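Local coordinates for conserved hypothetical protein (Staphylococcus aureus subsp. aureus, PDB 2AP3) that is of unknown function but belongs to a family of putative cell-wall binding lipoproteins and folds almost entirely into long helices, at residues I35-V38 against G39-A43; N186-Q189 against K190-D194. All blocks are in the same frame, centred on the assembly; numbering follows the deposited sequence.

Interaction 1 of 2, residues I35-V38 against G39-A43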
loop_
_atom_site.group_PDB
_atom_site.type_symbol
_atom_site.label_atom_id
_atom_site.label_comp_id
_atom_site.label_asym_id
_atom_site.label_seq_id
_atom_site.Cartn_x
_atom_site.Cartn_y
_atom_site.Cartn_z
ATOM N N ILE A 35 -0.060 8.151 -3.776
ATOM C CA ILE A 35 0.192 6.701 -3.786
ATOM C C ILE A 35 -0.050 6.127 -5.190
ATOM O O ILE A 35 0.650 5.191 -5.617
ATOM C CB ILE A 35 -0.645 5.959 -2.688
ATOM C CG1 ILE A 35 -0.240 6.489 -1.304
ATOM C CG2 ILE A 35 -0.514 4.433 -2.797
ATOM C CD1 ILE A 35 -1.064 5.911 -0.173
ATOM N N LYS A 36 -1.019 6.684 -5.923
ATOM C CA LYS A 36 -1.227 6.251 -7.301
ATOM C C LYS A 36 -0.016 6.573 -8.189
ATOM O O LYS A 36 0.400 5.756 -9.013
ATOM C CB LYS A 36 -2.499 6.874 -7.886
ATOM C CG LYS A 36 -3.789 6.303 -7.308
ATOM C CD LYS A 36 -3.996 4.838 -7.681
ATOM C CE LYS A 36 -5.426 4.402 -7.366
ATOM N NZ LYS A 36 -5.580 2.921 -7.429
ATOM N N THR A 37 0.578 7.748 -7.985
ATOM C CA THR A 37 1.764 8.166 -8.743
ATOM C C THR A 37 2.941 7.254 -8.415
ATOM O O THR A 37 3.698 6.843 -9.316
ATOM C CB THR A 37 2.126 9.631 -8.410
ATOM O OG1 THR A 37 1.002 10.463 -8.713
ATOM C CG2 THR A 37 3.317 10.114 -9.256
ATOM N N VAL A 38 3.092 6.917 -7.137
ATOM C CA VAL A 38 4.126 5.934 -6.733
ATOM C C VAL A 38 3.957 4.603 -7.481
ATOM O O VAL A 38 4.915 4.029 -8.013
ATOM C CB VAL A 38 4.077 5.673 -5.199
ATOM C CG1 VAL A 38 4.949 4.479 -4.829
ATOM C CG2 VAL A 38 4.471 6.942 -4.440
ATOM N N GLY A 39 2.733 4.090 -7.507
ATOM C CA GLY A 39 2.440 2.860 -8.237
ATOM C C GLY A 39 2.819 2.924 -9.697
ATOM O O GLY A 39 3.379 1.965 -10.224
ATOM N N LYS A 40 2.524 4.046 -10.351
ATOM C CA LYS A 40 2.931 4.204 -11.755
ATOM C C LYS A 40 4.450 4.215 -11.912
ATOM O O LYS A 40 4.994 3.602 -12.825
ATOM C CB LYS A 40 2.322 5.458 -12.362
ATOM C CG LYS A 40 0.832 5.337 -12.558
ATOM C CD LYS A 40 0.270 6.639 -13.102
ATOM C CE LYS A 40 -1.248 6.649 -13.049
ATOM N NZ LYS A 40 -1.761 7.822 -13.831
ATOM N N LYS A 41 5.138 4.904 -11.002
ATOM C CA LYS A 41 6.590 5.028 -11.103
ATOM C C LYS A 41 7.247 3.666 -10.849
ATOM O O LYS A 41 8.190 3.283 -11.535
ATOM C CB LYS A 41 7.096 6.060 -10.100
ATOM C CG LYS A 41 6.729 7.490 -10.487
ATOM C CD LYS A 41 7.613 8.056 -11.575
ATOM C CE LYS A 41 6.998 9.315 -12.189
ATOM N NZ LYS A 41 6.594 10.359 -11.201
ATOM N N ILE A 42 6.731 2.919 -9.877
ATOM C CA ILE A 42 7.243 1.582 -9.624
ATOM C C ILE A 42 6.934 0.648 -10.795
ATOM O O ILE A 42 7.797 -0.140 -11.207
ATOM C CB ILE A 42 6.753 1.030 -8.273
ATOM C CG1 ILE A 42 7.443 1.817 -7.146
ATOM C CG2 ILE A 42 7.089 -0.474 -8.131
ATOM C CD1 ILE A 42 6.871 1.456 -5.774
ATOM N N ALA A 43 5.772 0.810 -11.404
ATOM C CA ALA A 43 5.462 -0.004 -12.597
ATOM C C ALA A 43 6.453 0.261 -13.743
ATOM O O ALA A 43 6.904 -0.671 -14.425
ATOM C CB ALA A 43 4.022 0.208 -13.058
#
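Val38 and Ile42, one helical turn apart, make the apolar part of this local contact. Their side chains run side by side in the same direction, and the CG1 methyl of Val38 lies 3.7 Å from the CD1 methyl of Ile42. Two torsions set up the meeting: with chi1 of Val38 at 169°, CG1 swings to the carbonyl side of its residue, toward the following turn, while chi2 of Ile42 is extended and carries CD1 back over the preceding turn. A second pair with the same spacing, Thr37 and Lys41, meets on a more polar flank. Lys41 bends at chi2 and chi4, and its NZ stops 3.8 Å from the CG2 methyl of Thr37, a van der Waals approach of an amine to a methyl.

Beneath both pairs runs the i to i+4 hydrogen bonding of an alpha helix, here the first half of helix 33-50 in an elongated helical bundle. Gly39 N donates to Ile35 O at 3.0 Å, Lys40 N to Lys36 O, and Lys41 N to Thr37 O. Ile42 N to Val38 O is the shortest of the four at 2.8 Å, with an N-H...O angle of 167°.

Burial follows the helical period. Ile35 packs on Glu85, Ala88 and Ile89 of helix 61-96 and Val38 on Lys84, whereas Lys36, Gly39 and Lys40 are exposed.

Interaction 2 of 2, residues N186-Q189 against K190-D194; sequences NKVQ and KEKQD. Unlike the reference sequence in segment 186-189: Gln189 (reference Gly).
Val188 and Lys192 pack along the inner side of these two turns of helix, their side chains side by side and pointing the same way. Lys192 is fully extended beyond CG, and its aliphatic stem lies against the valine, with CE 3.8 Å from Val188 CG1, so that the methylenes of a charged residue cover an apolar one. The carbonyl of Lys187 is closely packed too. A chi1 of -59° brings CG of Glu191 to 3.3 Å from Lys187 O, which also accepts the hydrogen bond from Glu191 N, and the bend at chi2 then turns the carboxylate back. Lys190 places CG between its backbone N and carbonyl carbon (chi1 89°), a crowded position that puts CG only 3.0 Å from Lys187 O and may be strained.

The polar ends are looser. The stems of Lys187 and Lys190 run alongside each other, Lys187 CG to Lys190 CE at 3.7 Å. Their like-charged ends, Lys187 NZ and Lys190 NZ, stay 5.1 Å apart. Lys190 NZ makes a long, weak salt bridge of 3.9 Å with Glu191 OE1, an oxygen already hydrogen-bonded to Gln117 NE2; the carboxylate may partly offset the lysine charges. Further round, Gln189, which differs from the reference sequence, bends at chi2 and lays OE1 3.5 Å from Gln193 CG. The two glutamine side chains cross at about a right angle, their amide planes turned 77° apart.

Four i to i+4 backbone bonds, from Lys190 N to Asn186 O through Gln193 N to Gln189 O, hold the turns together. Around this part of helix 157-195, Lys187, Val188 and Glu191 all touch Val121 of helix 109-150, and Lys192 reaches Val25 and Lys29 of helix 10-30.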
loop_
_atom_site.group_PDB
_atom_site.type_symbol
_atom_site.label_atom_id
_atom_site.label_comp_id
_atom_site.label_asym_id
_atom_site.label_seq_id
_atom_site.Cartn_x
_atom_site.Cartn_y
_atom_site.Cartn_z
ATOM N N ASN A 186 -11.956 -2.763 0.264
ATOM C CA ASN A 186 -13.365 -3.034 -0.060
ATOM C C ASN A 186 -14.295 -2.951 1.142
ATOM O O ASN A 186 -15.384 -2.377 1.051
ATOM C CB ASN A 186 -13.514 -4.376 -0.777
ATOM C CG ASN A 186 -12.878 -4.362 -2.153
ATOM O OD1 ASN A 186 -12.728 -3.303 -2.769
ATOM N ND2 ASN A 186 -12.504 -5.535 -2.646
ATOM N N LYS A 187 -13.865 -3.515 2.269
ATOM C CA LYS A 187 -14.655 -3.465 3.492
ATOM C C LYS A 187 -14.850 -2.018 3.955
ATOM O O LYS A 187 -15.911 -1.678 4.501
ATOM C CB LYS A 187 -14.014 -4.309 4.591
ATOM C CG LYS A 187 -14.929 -4.598 5.783
ATOM C CD LYS A 187 -14.188 -5.376 6.857
ATOM C CE LYS A 187 -15.112 -5.748 8.006
ATOM N NZ LYS A 187 -14.489 -6.806 8.856
ATOM N N VAL A 188 -13.842 -1.170 3.739
ATOM C CA VAL A 188 -13.971 0.260 4.058
ATOM C C VAL A 188 -15.182 0.857 3.336
ATOM O O VAL A 188 -16.020 1.512 3.965
ATOM C CB VAL A 188 -12.663 1.061 3.783
ATOM C CG1 VAL A 188 -12.916 2.578 3.815
ATOM C CG2 VAL A 188 -11.618 0.701 4.815
ATOM N N GLN A 189 -15.294 0.609 2.035
ATOM C CA GLN A 189 -16.464 1.090 1.306
ATOM C C GLN A 189 -17.790 0.482 1.789
ATOM O O GLN A 189 -18.792 1.196 1.846
ATOM C CB GLN A 189 -16.304 0.958 -0.209
ATOM C CG GLN A 189 -17.520 1.462 -1.009
ATOM C CD GLN A 189 -17.964 2.873 -0.623
ATOM O OE1 GLN A 189 -19.020 3.054 -0.014
ATOM N NE2 GLN A 189 -17.161 3.877 -0.980
ATOM N N LYS A 190 -17.810 -0.807 2.132
ATOM C CA LYS A 190 -19.051 -1.413 2.652
ATOM C C LYS A 190 -19.558 -0.712 3.921
ATOM O O LYS A 190 -20.765 -0.480 4.070
ATOM C CB LYS A 190 -18.925 -2.935 2.865
ATOM C CG LYS A 190 -18.412 -3.369 4.244
ATOM C CD LYS A 190 -18.736 -4.819 4.556
ATOM C CE LYS A 190 -18.577 -5.088 6.045
ATOM N NZ LYS A 190 -18.954 -6.482 6.427
ATOM N N GLU A 191 -18.638 -0.371 4.824
ATOM C CA GLU A 191 -19.013 0.280 6.074
ATOM C C GLU A 191 -19.495 1.697 5.819
ATOM O O GLU A 191 -20.393 2.184 6.512
ATOM C CB GLU A 191 -17.865 0.262 7.089
ATOM C CG GLU A 191 -17.363 -1.145 7.454
ATOM C CD GLU A 191 -18.399 -2.021 8.145
ATOM O OE1 GLU A 191 -18.080 -3.199 8.426
ATOM O OE2 GLU A 191 -19.524 -1.550 8.427
ATOM N N LYS A 192 -18.914 2.343 4.809
ATOM C CA LYS A 192 -19.337 3.686 4.400
ATOM C C LYS A 192 -20.772 3.697 3.896
ATOM O O LYS A 192 -21.530 4.621 4.213
ATOM C CB LYS A 192 -18.406 4.250 3.328
ATOM C CG LYS A 192 -17.106 4.798 3.883
ATOM C CD LYS A 192 -16.196 5.233 2.748
ATOM C CE LYS A 192 -14.873 5.749 3.270
ATOM N NZ LYS A 192 -13.959 6.170 2.161
ATOM N N GLN A 193 -21.134 2.680 3.109
ATOM C CA GLN A 193 -22.494 2.534 2.576
ATOM C C GLN A 193 -23.522 2.415 3.704
ATOM O O GLN A 193 -24.564 3.078 3.673
ATOM C CB GLN A 193 -22.587 1.314 1.656
ATOM C CG GLN A 193 -22.204 1.568 0.194
ATOM C CD GLN A 193 -22.526 0.372 -0.696
ATOM O OE1 GLN A 193 -21.968 -0.710 -0.524
ATOM N NE2 GLN A 193 -23.434 0.566 -1.652
ATOM N N ASP A 194 -23.212 1.588 4.706
ATOM C CA ASP A 194 -24.077 1.434 5.889
ATOM C C ASP A 194 -24.186 2.716 6.704
ATOM O O ASP A 194 -25.289 3.125 7.077
ATOM C CB ASP A 194 -23.573 0.304 6.792
ATOM C CG ASP A 194 -24.001 -1.070 6.312
ATOM O OD1 ASP A 194 -24.428 -1.209 5.143
ATOM O OD2 ASP A 194 -23.908 -2.021 7.119
#

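Both interactions are contacts between residues three and four apart within single helices of one chain, yet they belong to different helices, with centres 25 Å apart and no atoms touching. Interaction 1, on helix 33-50, is a surface contact with one buried residue; its inner face, made of branched aliphatic side chains, packs on helix 61-96. Interaction 2, near the end of helix 157-195, is partly buried against helices 109-150 and 10-30, and polar and charged chains carry more of it. A valine directed into the bundle recurs in each, paired with isoleucine in one and lysine in the other.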